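Local coordinates for putative hemin storage protein (Bordetella bronchiseptica, PDB 6AU1) that cleaves deacetylated poly-beta-1,6-N-acetylglucosamine, a biofilm polysaccharide, through the glycoside hydrolase domain that makes up this chain, at residues I33-D38 / P344-L349; T115-G120 / P127-P132; A152-L157 / H218-Y223. All blocks are in the same frame, centred on the assembly; numbering follows the deposited sequence.

In the fold
Strand 8-12 opens a barrel of parallel strands, and helix 22-39, which follows it, supplies the first half of contact 1. The chain then travels round most of the barrel before residues 344-349, at the start of helix 346-353, return to that helix, so contact 1 closes a loop of 305 intervening residues. Contacts 2 and 3 both fall within it, in series. Contact 2 shuts a short turn in the long loop between strand 89-94 and helix 135-151; contact 3 ties strand 156-159 to the end of helix 195-223. Contacts 1 and 2 lie on opposite sides of the chain's centre, their own centres 40 Å apart.

Contact 1 (I33-D38 / P344-L349); sequences IDRMKD and PDAEAL
Arg35 reaches from its helix to the carbonyl oxygen of Pro344 and holds it with both terminal nitrogens. Its CB leaves the helix without aiming at 344-349; CG lies beside the backbone N (chi1 -77°), and CB, CG and CD serve as the arm that carries the guanidinium across, helped by a bend at chi3 (61°). NH2 also forms a salt bridge with Asp337, and NE has a hydrogen-bond partner outside the two segments. Arg35 CZ stands 3.4 Å from Pro344 O, and that oxygen lies only 1° out of the guanidinium plane. The bond from Arg35 NH2 to Pro344 O is the shorter, 2.8 Å, and meets a lone pair in the carbonyl plane; Arg35 NH1 reaches the same Pro344 O at 3.2 Å, less straight at the hydrogen. The end-on grip, with Asp337 also holding NH2, should restrict rotation of the group. A water joins NH1, weakly, to Ala346 N. The Ala346 methyl, CB, sits 4.1 Å from Arg35 NH1 and 3.8 Å from Asp38 OD2, while OD1 of Asp38 forms a salt bridge with Arg350. Tyr334 of strand 332-335 touches both Arg35 and Pro344. The contact thus lies beside the last barrel strand and joins helix 22-39, following the first, to the N-terminal end of helix 346-353.

Contact 2 (T115-G120 / P127-P132); sequences TTRKPG and PTRLSP
Arg117, with the most surface buried here, turns NH2 to Pro127 and NH1 to Arg129. CG is anti to the backbone N (chi1 175°) and the chain bends at chi3, which carries Arg117 NH2 to 4.1 Å from both CA and CB of Pro127; the two side chains cross at about a right angle. Two waters lie between Arg117 and the Pro127 carbonyl. One accepts from Arg117 NH2 at 3.0 Å, lying in the guanidinium plane at its edge, and is 2.7 Å from Pro127 O, to which it can donate. The other accepts weakly from NH1 and can donate to the same carbonyl oxygen. On its other terminal nitrogen, Arg117 NH1 comes 3.7 Å from Arg129 NH2, with the guanidinium planes 54° apart. Glu169 probably allows this closeness: its OE1 forms salt bridges with both nitrogens, so the positive charges gather round one carboxylate oxygen. Arg129 is further positioned by bonds from NE to Ser126 O and from NH1 to Val164 O. The arrangement is one of two arginines sharing the carboxylate of Glu169 in an irregular loop, the long connection after strand 89-94 of a TIM-barrel glycoside hydrolase domain, with its two limbs joined through side chains and water.

Contact 3 (A152-L157 / H218-Y223); sequences AHFDGL and HIVSGY
Val220 divides its two methyls between Phe154 and Leu157, and the whole contact rests on that fork. The bond to its CB points toward segment 152-157. With CG1 anti to the backbone N (chi1 172°) and CG2 anti to the carbonyl carbon, the branches diverge, one to each neighbour. Val220 CG1 meets the far end of the Phe154 ring, 3.8 Å from both CE2 and CZ, so the methyl straddles a ring bond instead of a single carbon. It approaches obliquely, and the long directions of the two side chains are roughly perpendicular. The ring gets there through a chi1 of 47°, which sets CG between the backbone N and the carbonyl carbon and swings the outer ring carbons toward the helix, although the Phe154 CB itself does not point there. Leu157 behaves differently: its CB does point toward the helix, and its CD1 comes tip to tip with Val220 CG2 at 4.0 Å, with Val220 CB slightly farther, at 4.2 Å.

This is helix-on-strand packing in a TIM barrel, with Phe154 contributed from the loop that enters the strand. Strand 156-159, paired in parallel with strands 89-94 and 230-235, directs Leu157 outward to the surrounding helical layer, where the last part of helix 195-223 receives it. The nearest CA atoms, those of Leu157 and Val220, are 8.8 Å apart, a gap bridged by apolar side chains.

All three touching residues are buried. Phe154 also packs on Leu148 of helix 135-151 and, together with Leu157, on Ala92 of strand 89-94, while Val220 touches Met229 in the loop leading to strand 230-235. Just past the helix end, the Gln224 side chain hydrogen-bonds to Phe154 N through OE1 and to Ala152 O through NE2.

Contact 1 (I33-D38 / P344-L349)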
ATOM      1  N   ILE A  33      11.721 -13.163 -12.599  1.00 17.50           N
ATOM      2  CA  ILE A  33      11.085 -14.470 -12.570  1.00 21.13           C
ATOM      3  C   ILE A  33      12.024 -15.510 -11.967  1.00 23.49           C
ATOM      4  O   ILE A  33      11.609 -16.319 -11.131  1.00 24.66           O
ATOM      5  CB  ILE A  33      10.647 -14.931 -13.983  1.00 20.90           C
ATOM      6  CG1 ILE A  33       9.629 -13.954 -14.591  1.00 24.21           C
ATOM      7  CG2 ILE A  33      10.082 -16.340 -13.938  1.00 22.93           C
ATOM      8  CD1 ILE A  33       8.438 -13.623 -13.689  1.00 24.75           C
ATOM      9  N   ASP A  34      13.291 -15.477 -12.372  1.00 22.37           N
ATOM     10  CA  ASP A  34      14.272 -16.429 -11.846  1.00 27.73           C
ATOM     11  C   ASP A  34      14.430 -16.321 -10.330  1.00 25.45           C
ATOM     12  O   ASP A  34      14.517 -17.337  -9.635  1.00 25.44           O
ATOM     13  CB  ASP A  34      15.634 -16.238 -12.511  1.00 31.17           C
ATOM     14  CG  ASP A  34      15.656 -16.729 -13.944  1.00 40.20           C
ATOM     15  OD1 ASP A  34      14.717 -17.452 -14.341  1.00 45.52           O
ATOM     16  OD2 ASP A  34      16.617 -16.399 -14.670  1.00 43.59           O
ATOM     17  N   ARG A  35      14.488 -15.094  -9.825  1.00 22.93           N
ATOM     18  CA  ARG A  35      14.634 -14.875  -8.391  1.00 23.17           C
ATOM     19  C   ARG A  35      13.400 -15.330  -7.623  1.00 22.09           C
ATOM     20  O   ARG A  35      13.516 -15.927  -6.555  1.00 23.90           O
ATOM     21  CB  ARG A  35      14.906 -13.398  -8.096  1.00 19.05           C
ATOM     22  CG  ARG A  35      16.329 -12.967  -8.382  1.00 25.33           C
ATOM     23  CD  ARG A  35      16.444 -11.441  -8.343  1.00 22.75           C
ATOM     24  NE  ARG A  35      16.103 -10.869  -7.041  1.00 22.43           N
ATOM     25  CZ  ARG A  35      16.927 -10.877  -5.994  1.00 20.39           C
ATOM     26  NH1 ARG A  35      18.123 -11.444  -6.093  1.00 23.35           N
ATOM     27  NH2 ARG A  35      16.555 -10.331  -4.840  1.00 20.89           N
ATOM     28  N   MET A  36      12.216 -15.043  -8.157  1.00 18.49           N
ATOM     29  CA  MET A  36      10.994 -15.444  -7.461  1.00 19.98           C
ATOM     30  C   MET A  36      10.785 -16.960  -7.497  1.00 24.22           C
ATOM     31  O   MET A  36      10.281 -17.544  -6.533  1.00 22.66           O
ATOM     32  CB  MET A  36       9.785 -14.707  -8.040  1.00 17.22           C
ATOM     33  CG  MET A  36       9.827 -13.180  -7.816  1.00 16.28           C
ATOM     34  SD  MET A  36       9.969 -12.673  -6.079  1.00 18.06           S
ATOM     35  CE  MET A  36      11.727 -12.381  -5.905  1.00 17.56           C
ATOM     36  N   LYS A  37      11.185 -17.608  -8.591  1.00 22.37           N
ATOM     37  CA  LYS A  37      11.106 -19.064  -8.655  1.00 26.74           C
ATOM     38  C   LYS A  37      12.005 -19.662  -7.576  1.00 33.13           C
ATOM     39  O   LYS A  37      11.631 -20.621  -6.897  1.00 35.79           O
ATOM     40  CB  LYS A  37      11.500 -19.566 -10.054  1.00 26.66           C
ATOM     41  CG  LYS A  37      11.504 -21.071 -10.226  1.00 45.90           C
ATOM     42  CD  LYS A  37      11.560 -21.464 -11.707  1.00 50.87           C
ATOM     43  CE  LYS A  37      12.650 -20.702 -12.455  1.00 58.73           C
ATOM     44  NZ  LYS A  37      12.782 -21.152 -13.876  1.00 64.06           N
ATOM     45  N   ASP A  38      13.169 -19.048  -7.388  1.00 30.17           N
ATOM     46  CA  ASP A  38      14.164 -19.520  -6.432  1.00 34.77           C
ATOM     47  C   ASP A  38      13.734 -19.281  -4.986  1.00 34.72           C
ATOM     48  O   ASP A  38      13.884 -20.146  -4.119  1.00 35.69           O
ATOM     49  CB  ASP A  38      15.501 -18.823  -6.711  1.00 40.43           C
ATOM     50  CG  ASP A  38      16.621 -19.321  -5.824  1.00 53.59           C
ATOM     51  OD1 ASP A  38      16.550 -20.478  -5.357  1.00 58.36           O
ATOM     52  OD2 ASP A  38      17.583 -18.553  -5.603  1.00 55.02           O
ATOM     53  N   PRO A 344      17.707  -8.130  -2.385  1.00 22.06           N
ATOM     54  CA  PRO A 344      18.626  -8.815  -1.466  1.00 20.19           C
ATOM     55  C   PRO A 344      19.175 -10.116  -2.041  1.00 21.17           C
ATOM     56  O   PRO A 344      18.683 -10.610  -3.055  1.00 24.60           O
ATOM     57  CB  PRO A 344      17.756  -9.086  -0.228  1.00 20.42           C
ATOM     58  CG  PRO A 344      16.348  -9.096  -0.733  1.00 19.17           C
ATOM     59  CD  PRO A 344      16.320  -8.110  -1.882  1.00 20.50           C
ATOM     60  N   ASP A 345      20.213 -10.641  -1.401  1.00 21.59           N
ATOM     61  CA  ASP A 345      20.853 -11.877  -1.823  1.00 23.77           C
ATOM     62  C   ASP A 345      19.889 -13.047  -1.621  1.00 27.88           C
ATOM     63  O   ASP A 345      19.567 -13.413  -0.487  1.00 25.45           O
ATOM     64  CB  ASP A 345      22.152 -12.073  -1.036  1.00 25.21           C
ATOM     65  CG  ASP A 345      22.916 -13.337  -1.429  1.00 36.08           C
ATOM     66  OD1 ASP A 345      22.392 -14.190  -2.174  1.00 40.33           O
ATOM     67  OD2 ASP A 345      24.058 -13.476  -0.962  1.00 40.52           O
ATOM     68  N   ALA A 346      19.428 -13.615  -2.732  1.00 33.29           N
ATOM     69  CA  ALA A 346      18.459 -14.707  -2.718  1.00 40.44           C
ATOM     70  C   ALA A 346      18.979 -15.928  -1.974  1.00 41.92           C
ATOM     71  O   ALA A 346      18.247 -16.547  -1.204  1.00 45.15           O
ATOM     72  CB  ALA A 346      18.075 -15.088  -4.141  1.00 42.41           C
ATOM     73  N   GLU A 347      20.241 -16.272  -2.212  1.00 39.58           N
ATOM     74  CA  GLU A 347      20.865 -17.407  -1.550  1.00 40.55           C
ATOM     75  C   GLU A 347      20.824 -17.260  -0.033  1.00 40.23           C
ATOM     76  O   GLU A 347      20.578 -18.226   0.687  1.00 39.06           O
ATOM     77  CB  GLU A 347      22.314 -17.577  -2.022  1.00 41.27           C
ATOM     78  N   ALA A 348      21.055 -16.043   0.448  1.00 35.18           N
ATOM     79  CA  ALA A 348      21.135 -15.807   1.880  1.00 31.48           C
ATOM     80  C   ALA A 348      19.759 -15.790   2.537  1.00 26.11           C
ATOM     81  O   ALA A 348      19.625 -16.168   3.698  1.00 30.62           O
ATOM     82  CB  ALA A 348      21.862 -14.509   2.153  1.00 34.48           C
ATOM     83  N   LEU A 349      18.743 -15.347   1.797  1.00 24.15           N
ATOM     84  CA  LEU A 349      17.393 -15.191   2.343  1.00 21.69           C
ATOM     85  C   LEU A 349      16.483 -16.383   2.119  1.00 24.20           C
ATOM     86  O   LEU A 349      15.407 -16.448   2.710  1.00 25.34           O
ATOM     87  CB  LEU A 349      16.701 -13.969   1.741  1.00 22.59           C
ATOM     88  CG  LEU A 349      16.889 -12.574   2.308  1.00 27.71           C
ATOM     89  CD1 LEU A 349      15.739 -11.689   1.822  1.00 27.12           C
ATOM     90  CD2 LEU A 349      16.975 -12.579   3.824  1.00 27.46           C
TER
HETATM   91  O   HOH W   1      20.753 -12.674  -5.336  1.00 42.68           O

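Contact 2 (T115-G120 / P127-P132)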
ATOM      1  N   THR A 115      -7.405  22.315   5.938  1.00 14.21           N
ATOM      2  CA  THR A 115      -7.712  23.643   6.463  1.00 14.88           C
ATOM      3  C   THR A 115      -6.480  24.539   6.592  1.00 17.45           C
ATOM      4  O   THR A 115      -6.600  25.768   6.711  1.00 23.18           O
ATOM      5  CB  THR A 115      -8.380  23.556   7.855  1.00 19.79           C
ATOM      6  OG1 THR A 115      -7.506  22.876   8.756  1.00 19.58           O
ATOM      7  CG2 THR A 115      -9.697  22.797   7.775  1.00 20.78           C
ATOM      8  N   THR A 116      -5.296  23.936   6.595  1.00 16.43           N
ATOM      9  CA  THR A 116      -4.075  24.685   6.898  1.00 18.89           C
ATOM     10  C   THR A 116      -3.012  24.639   5.799  1.00 17.19           C
ATOM     11  O   THR A 116      -2.199  25.562   5.681  1.00 19.81           O
ATOM     12  CB  THR A 116      -3.428  24.177   8.198  1.00 21.57           C
ATOM     13  OG1 THR A 116      -3.099  22.791   8.048  1.00 23.51           O
ATOM     14  CG2 THR A 116      -4.379  24.360   9.381  1.00 27.35           C
ATOM     15  N   ARG A 117      -3.018  23.575   5.004  1.00 18.40           N
ATOM     16  CA  ARG A 117      -1.990  23.390   3.975  1.00 18.41           C
ATOM     17  C   ARG A 117      -2.094  24.457   2.877  1.00 19.68           C
ATOM     18  O   ARG A 117      -3.187  24.904   2.529  1.00 23.69           O
ATOM     19  CB  ARG A 117      -2.087  21.967   3.394  1.00 21.23           C
ATOM     20  CG  ARG A 117      -1.159  21.662   2.233  1.00 27.53           C
ATOM     21  CD  ARG A 117      -0.970  20.147   2.059  1.00 32.56           C
ATOM     22  NE  ARG A 117      -2.231  19.406   2.142  1.00 35.72           N
ATOM     23  CZ  ARG A 117      -3.040  19.176   1.110  1.00 31.42           C
ATOM     24  NH1 ARG A 117      -4.165  18.494   1.282  1.00 19.97           N
ATOM     25  NH2 ARG A 117      -2.726  19.635  -0.099  1.00 29.58           N
ATOM     26  N   LYS A 118      -0.943  24.906   2.382  1.00 17.63           N
ATOM     27  CA  LYS A 118      -0.885  25.905   1.312  1.00 18.81           C
ATOM     28  C   LYS A 118      -0.421  25.217   0.029  1.00 19.62           C
ATOM     29  O   LYS A 118       0.112  24.103   0.064  1.00 16.96           O
ATOM     30  CB  LYS A 118       0.062  27.058   1.692  1.00 19.21           C
ATOM     31  CG  LYS A 118      -0.415  27.911   2.877  1.00 24.13           C
ATOM     32  CD  LYS A 118      -1.324  29.034   2.412  1.00 34.63           C
ATOM     33  CE  LYS A 118      -2.050  29.693   3.576  1.00 45.09           C
ATOM     34  NZ  LYS A 118      -2.828  30.882   3.118  1.00 54.71           N
ATOM     35  N   PRO A 119      -0.631  25.863  -1.123  1.00 18.49           N
ATOM     36  CA  PRO A 119       0.028  25.317  -2.311  1.00 19.26           C
ATOM     37  C   PRO A 119       1.545  25.290  -2.133  1.00 17.83           C
ATOM     38  O   PRO A 119       2.073  26.091  -1.356  1.00 19.29           O
ATOM     39  CB  PRO A 119      -0.358  26.308  -3.426  1.00 22.95           C
ATOM     40  CG  PRO A 119      -1.521  27.062  -2.905  1.00 22.30           C
ATOM     41  CD  PRO A 119      -1.422  27.073  -1.408  1.00 19.15           C
ATOM     42  N   GLY A 120       2.232  24.397  -2.844  1.00 19.80           N
ATOM     43  CA  GLY A 120       3.681  24.431  -2.887  1.00 20.58           C
ATOM     44  C   GLY A 120       4.348  23.654  -1.769  1.00 19.88           C
ATOM     45  O   GLY A 120       5.540  23.836  -1.509  1.00 22.00           O
ATOM     46  N   PRO A 127      -0.448  15.726  -2.242  1.00 14.22           N
ATOM     47  CA  PRO A 127      -1.460  16.710  -2.636  1.00 17.48           C
ATOM     48  C   PRO A 127      -2.373  16.202  -3.752  1.00 16.26           C
ATOM     49  O   PRO A 127      -3.431  16.798  -3.967  1.00 15.98           O
ATOM     50  CB  PRO A 127      -0.630  17.902  -3.141  1.00 18.16           C
ATOM     51  CG  PRO A 127       0.726  17.713  -2.571  1.00 22.14           C
ATOM     52  CD  PRO A 127       0.923  16.230  -2.419  1.00 14.39           C
ATOM     53  N   THR A 128      -1.969  15.136  -4.447  1.00 13.23           N
ATOM     54  CA  THR A 128      -2.750  14.605  -5.559  1.00 12.38           C
ATOM     55  C   THR A 128      -3.814  13.582  -5.154  1.00 12.22           C
ATOM     56  O   THR A 128      -4.532  13.073  -6.024  1.00 14.98           O
ATOM     57  CB  THR A 128      -1.838  13.929  -6.618  1.00 13.93           C
ATOM     58  OG1 THR A 128      -1.315  12.709  -6.076  1.00 14.22           O
ATOM     59  CG2 THR A 128      -0.686  14.863  -7.023  1.00 18.34           C
ATOM     60  N   ARG A 129      -3.912  13.247  -3.861  1.00 12.23           N
ATOM     61  CA  ARG A 129      -4.986  12.354  -3.417  1.00 11.77           C
ATOM     62  C   ARG A 129      -6.342  12.896  -3.863  1.00 12.78           C
ATOM     63  O   ARG A 129      -6.724  14.011  -3.483  1.00 14.82           O
ATOM     64  CB  ARG A 129      -5.000  12.196  -1.881  1.00 12.71           C
ATOM     65  CG  ARG A 129      -3.927  11.274  -1.288  1.00 11.67           C
ATOM     66  CD  ARG A 129      -3.806  11.551   0.229  1.00 12.13           C
ATOM     67  NE  ARG A 129      -3.407  12.952   0.428  1.00 14.24           N
ATOM     68  CZ  ARG A 129      -3.671  13.677   1.513  1.00 15.12           C
ATOM     69  NH1 ARG A 129      -4.328  13.146   2.539  1.00 16.85           N
ATOM     70  NH2 ARG A 129      -3.272  14.945   1.568  1.00 15.68           N
ATOM     71  N   LEU A 130      -7.070  12.119  -4.656  1.00 12.46           N
ATOM     72  CA  LEU A 130      -8.443  12.487  -4.977  1.00 13.97           C
ATOM     73  C   LEU A 130      -9.284  12.385  -3.707  1.00 16.46           C
ATOM     74  O   LEU A 130      -9.001  11.561  -2.831  1.00 15.33           O
ATOM     75  CB  LEU A 130      -9.012  11.585  -6.079  1.00 12.83           C
ATOM     76  CG  LEU A 130      -8.386  11.792  -7.462  1.00 12.99           C
ATOM     77  CD1 LEU A 130      -8.895  10.732  -8.429  1.00 14.28           C
ATOM     78  CD2 LEU A 130      -8.727  13.194  -7.959  1.00 15.15           C
ATOM     79  N   SER A 131     -10.308  13.227  -3.596  1.00 16.04           N
ATOM     80  CA  SER A 131     -11.228  13.151  -2.464  1.00 16.12           C
ATOM     81  C   SER A 131     -12.246  12.030  -2.617  1.00 12.61           C
ATOM     82  O   SER A 131     -13.088  12.072  -3.514  1.00 16.51           O
ATOM     83  CB  SER A 131     -11.978  14.468  -2.289  1.00 16.10           C
ATOM     84  OG  SER A 131     -12.904  14.355  -1.216  1.00 16.78           O
ATOM     85  N   PRO A 132     -12.201  11.027  -1.728  1.00 16.90           N
ATOM     86  CA  PRO A 132     -13.186   9.947  -1.850  1.00 18.74           C
ATOM     87  C   PRO A 132     -14.582  10.395  -1.407  1.00 19.69           C
ATOM     88  O   PRO A 132     -15.528   9.619  -1.515  1.00 21.47           O
ATOM     89  CB  PRO A 132     -12.631   8.859  -0.924  1.00 16.22           C
ATOM     90  CG  PRO A 132     -11.911   9.641   0.142  1.00 15.81           C
ATOM     91  CD  PRO A 132     -11.303  10.834  -0.574  1.00 17.27           C
TER
HETATM   92  O   HOH W   2      -4.451  18.625  -2.291  1.00 29.30           O
HETATM   93  O   HOH W   3      -4.580  16.510  -1.256  1.00 38.16           O

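Contact 3 (A152-L157 / H218-Y223)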
ATOM      1  N   ALA A 152      -6.430  -7.741 -16.361  1.00 17.16           N
ATOM      2  CA  ALA A 152      -5.456  -8.692 -15.850  1.00 16.39           C
ATOM      3  C   ALA A 152      -6.083  -9.696 -14.903  1.00 21.10           C
ATOM      4  O   ALA A 152      -7.159  -9.467 -14.358  1.00 22.32           O
ATOM      5  CB  ALA A 152      -4.319  -7.952 -15.148  1.00 17.86           C
ATOM      6  N   HIS A 153      -5.382 -10.805 -14.716  1.00 17.77           N
ATOM      7  CA  HIS A 153      -5.785 -11.846 -13.787  1.00 20.11           C
ATOM      8  C   HIS A 153      -4.838 -11.841 -12.598  1.00 21.81           C
ATOM      9  O   HIS A 153      -3.622 -11.914 -12.771  1.00 23.76           O
ATOM     10  CB  HIS A 153      -5.771 -13.207 -14.481  1.00 22.01           C
ATOM     11  CG  HIS A 153      -6.173 -14.343 -13.596  1.00 41.45           C
ATOM     12  ND1 HIS A 153      -5.259 -15.205 -13.030  1.00 53.96           N
ATOM     13  CD2 HIS A 153      -7.392 -14.757 -13.176  1.00 49.43           C
ATOM     14  CE1 HIS A 153      -5.896 -16.102 -12.300  1.00 58.38           C
ATOM     15  NE2 HIS A 153      -7.191 -15.851 -12.370  1.00 57.38           N
ATOM     16  N   PHE A 154      -5.384 -11.751 -11.390  1.00 19.69           N
ATOM     17  CA  PHE A 154      -4.546 -11.708 -10.190  1.00 19.58           C
ATOM     18  C   PHE A 154      -5.328 -12.242  -8.999  1.00 20.00           C
ATOM     19  O   PHE A 154      -6.526 -12.491  -9.104  1.00 21.31           O
ATOM     20  CB  PHE A 154      -4.038 -10.290  -9.916  1.00 19.44           C
ATOM     21  CG  PHE A 154      -5.096  -9.238 -10.010  1.00 17.19           C
ATOM     22  CD1 PHE A 154      -5.382  -8.629 -11.224  1.00 18.26           C
ATOM     23  CD2 PHE A 154      -5.815  -8.861  -8.886  1.00 17.07           C
ATOM     24  CE1 PHE A 154      -6.368  -7.658 -11.312  1.00 20.00           C
ATOM     25  CE2 PHE A 154      -6.794  -7.894  -8.970  1.00 18.16           C
ATOM     26  CZ  PHE A 154      -7.073  -7.292 -10.183  1.00 24.33           C
ATOM     27  N   ASP A 155      -4.639 -12.425  -7.877  1.00 16.54           N
ATOM     28  CA  ASP A 155      -5.187 -13.182  -6.755  1.00 16.24           C
ATOM     29  C   ASP A 155      -5.637 -12.318  -5.589  1.00 19.70           C
ATOM     30  O   ASP A 155      -6.401 -12.766  -4.731  1.00 23.11           O
ATOM     31  CB  ASP A 155      -4.146 -14.181  -6.270  1.00 23.76           C
ATOM     32  CG  ASP A 155      -3.677 -15.094  -7.373  1.00 27.56           C
ATOM     33  OD1 ASP A 155      -4.504 -15.917  -7.826  1.00 28.15           O
ATOM     34  OD2 ASP A 155      -2.502 -14.979  -7.801  1.00 20.60           O
ATOM     35  N   GLY A 156      -5.141 -11.094  -5.541  1.00 17.72           N
ATOM     36  CA  GLY A 156      -5.475 -10.210  -4.439  1.00 17.26           C
ATOM     37  C   GLY A 156      -5.228  -8.762  -4.776  1.00 16.04           C
ATOM     38  O   GLY A 156      -4.728  -8.436  -5.857  1.00 14.99           O
ATOM     39  N   LEU A 157      -5.579  -7.892  -3.835  1.00 15.19           N
ATOM     40  CA  LEU A 157      -5.296  -6.464  -3.954  1.00 16.32           C
ATOM     41  C   LEU A 157      -4.456  -6.013  -2.775  1.00 14.60           C
ATOM     42  O   LEU A 157      -4.727  -6.406  -1.634  1.00 17.99           O
ATOM     43  CB  LEU A 157      -6.585  -5.635  -3.977  1.00 17.75           C
ATOM     44  CG  LEU A 157      -7.530  -5.704  -5.166  1.00 21.64           C
ATOM     45  CD1 LEU A 157      -8.839  -5.038  -4.763  1.00 18.77           C
ATOM     46  CD2 LEU A 157      -6.905  -5.012  -6.390  1.00 18.31           C
ATOM     47  N   HIS A 218     -15.199  -4.963  -3.922  1.00 20.85           N
ATOM     48  CA  HIS A 218     -16.429  -5.538  -4.466  1.00 22.15           C
ATOM     49  C   HIS A 218     -16.436  -5.419  -5.991  1.00 23.44           C
ATOM     50  O   HIS A 218     -16.841  -6.342  -6.703  1.00 23.47           O
ATOM     51  CB  HIS A 218     -17.658  -4.850  -3.859  1.00 24.26           C
ATOM     52  CG  HIS A 218     -18.964  -5.419  -4.325  1.00 35.89           C
ATOM     53  ND1 HIS A 218     -19.824  -4.730  -5.153  1.00 43.79           N
ATOM     54  CD2 HIS A 218     -19.551  -6.615  -4.086  1.00 39.88           C
ATOM     55  CE1 HIS A 218     -20.886  -5.476  -5.403  1.00 42.01           C
ATOM     56  NE2 HIS A 218     -20.744  -6.624  -4.766  1.00 45.35           N
ATOM     57  N   ILE A 219     -15.985  -4.274  -6.489  1.00 22.00           N
ATOM     58  CA  ILE A 219     -15.898  -4.066  -7.930  1.00 22.76           C
ATOM     59  C   ILE A 219     -14.961  -5.074  -8.596  1.00 24.12           C
ATOM     60  O   ILE A 219     -15.320  -5.717  -9.589  1.00 24.46           O
ATOM     61  CB  ILE A 219     -15.427  -2.643  -8.240  1.00 23.00           C
ATOM     62  CG1 ILE A 219     -16.564  -1.666  -7.965  1.00 27.59           C
ATOM     63  CG2 ILE A 219     -14.967  -2.529  -9.691  1.00 23.54           C
ATOM     64  CD1 ILE A 219     -16.128  -0.246  -7.939  1.00 28.85           C
ATOM     65  N   VAL A 220     -13.773  -5.234  -8.028  1.00 20.10           N
ATOM     66  CA  VAL A 220     -12.776  -6.130  -8.610  1.00 20.13           C
ATOM     67  C   VAL A 220     -13.210  -7.587  -8.521  1.00 25.19           C
ATOM     68  O   VAL A 220     -13.088  -8.336  -9.492  1.00 26.53           O
ATOM     69  CB  VAL A 220     -11.409  -5.946  -7.928  1.00 19.25           C
ATOM     70  CG1 VAL A 220     -10.409  -7.020  -8.386  1.00 20.98           C
ATOM     71  CG2 VAL A 220     -10.867  -4.563  -8.236  1.00 18.41           C
ATOM     72  N   SER A 221     -13.739  -7.981  -7.367  1.00 24.11           N
ATOM     73  CA  SER A 221     -14.133  -9.373  -7.158  1.00 29.06           C
ATOM     74  C   SER A 221     -15.249  -9.790  -8.109  1.00 32.87           C
ATOM     75  O   SER A 221     -15.319 -10.947  -8.532  1.00 31.69           O
ATOM     76  CB  SER A 221     -14.570  -9.597  -5.711  1.00 38.10           C
ATOM     77  OG  SER A 221     -15.852  -9.050  -5.489  1.00 49.76           O
ATOM     78  N   GLY A 222     -16.126  -8.846  -8.440  1.00 34.97           N
ATOM     79  CA  GLY A 222     -17.192  -9.108  -9.385  1.00 41.07           C
ATOM     80  C   GLY A 222     -16.639  -9.406 -10.765  1.00 47.63           C
ATOM     81  O   GLY A 222     -17.162 -10.256 -11.486  1.00 46.46           O
ATOM     82  N   TYR A 223     -15.564  -8.711 -11.126  1.00 53.28           N
ATOM     83  CA  TYR A 223     -14.970  -8.835 -12.453  1.00 55.32           C
ATOM     84  C   TYR A 223     -13.942  -9.948 -12.567  1.00 56.46           C
ATOM     85  O   TYR A 223     -13.727 -10.492 -13.647  1.00 62.68           O
ATOM     86  CB  TYR A 223     -14.325  -7.520 -12.862  1.00 52.28           C
ATOM     87  CG  TYR A 223     -15.184  -6.724 -13.791  1.00 57.73           C
ATOM     88  CD1 TYR A 223     -15.128  -6.932 -15.162  1.00 60.95           C
ATOM     89  CD2 TYR A 223     -16.067  -5.776 -13.303  1.00 59.54           C
ATOM     90  CE1 TYR A 223     -15.921  -6.212 -16.018  1.00 65.19           C
ATOM     91  CE2 TYR A 223     -16.867  -5.056 -14.152  1.00 62.58           C
ATOM     92  CZ  TYR A 223     -16.787  -5.269 -15.508  1.00 64.77           C
ATOM     93  OH  TYR A 223     -17.585  -4.540 -16.359  1.00 75.42           O
TER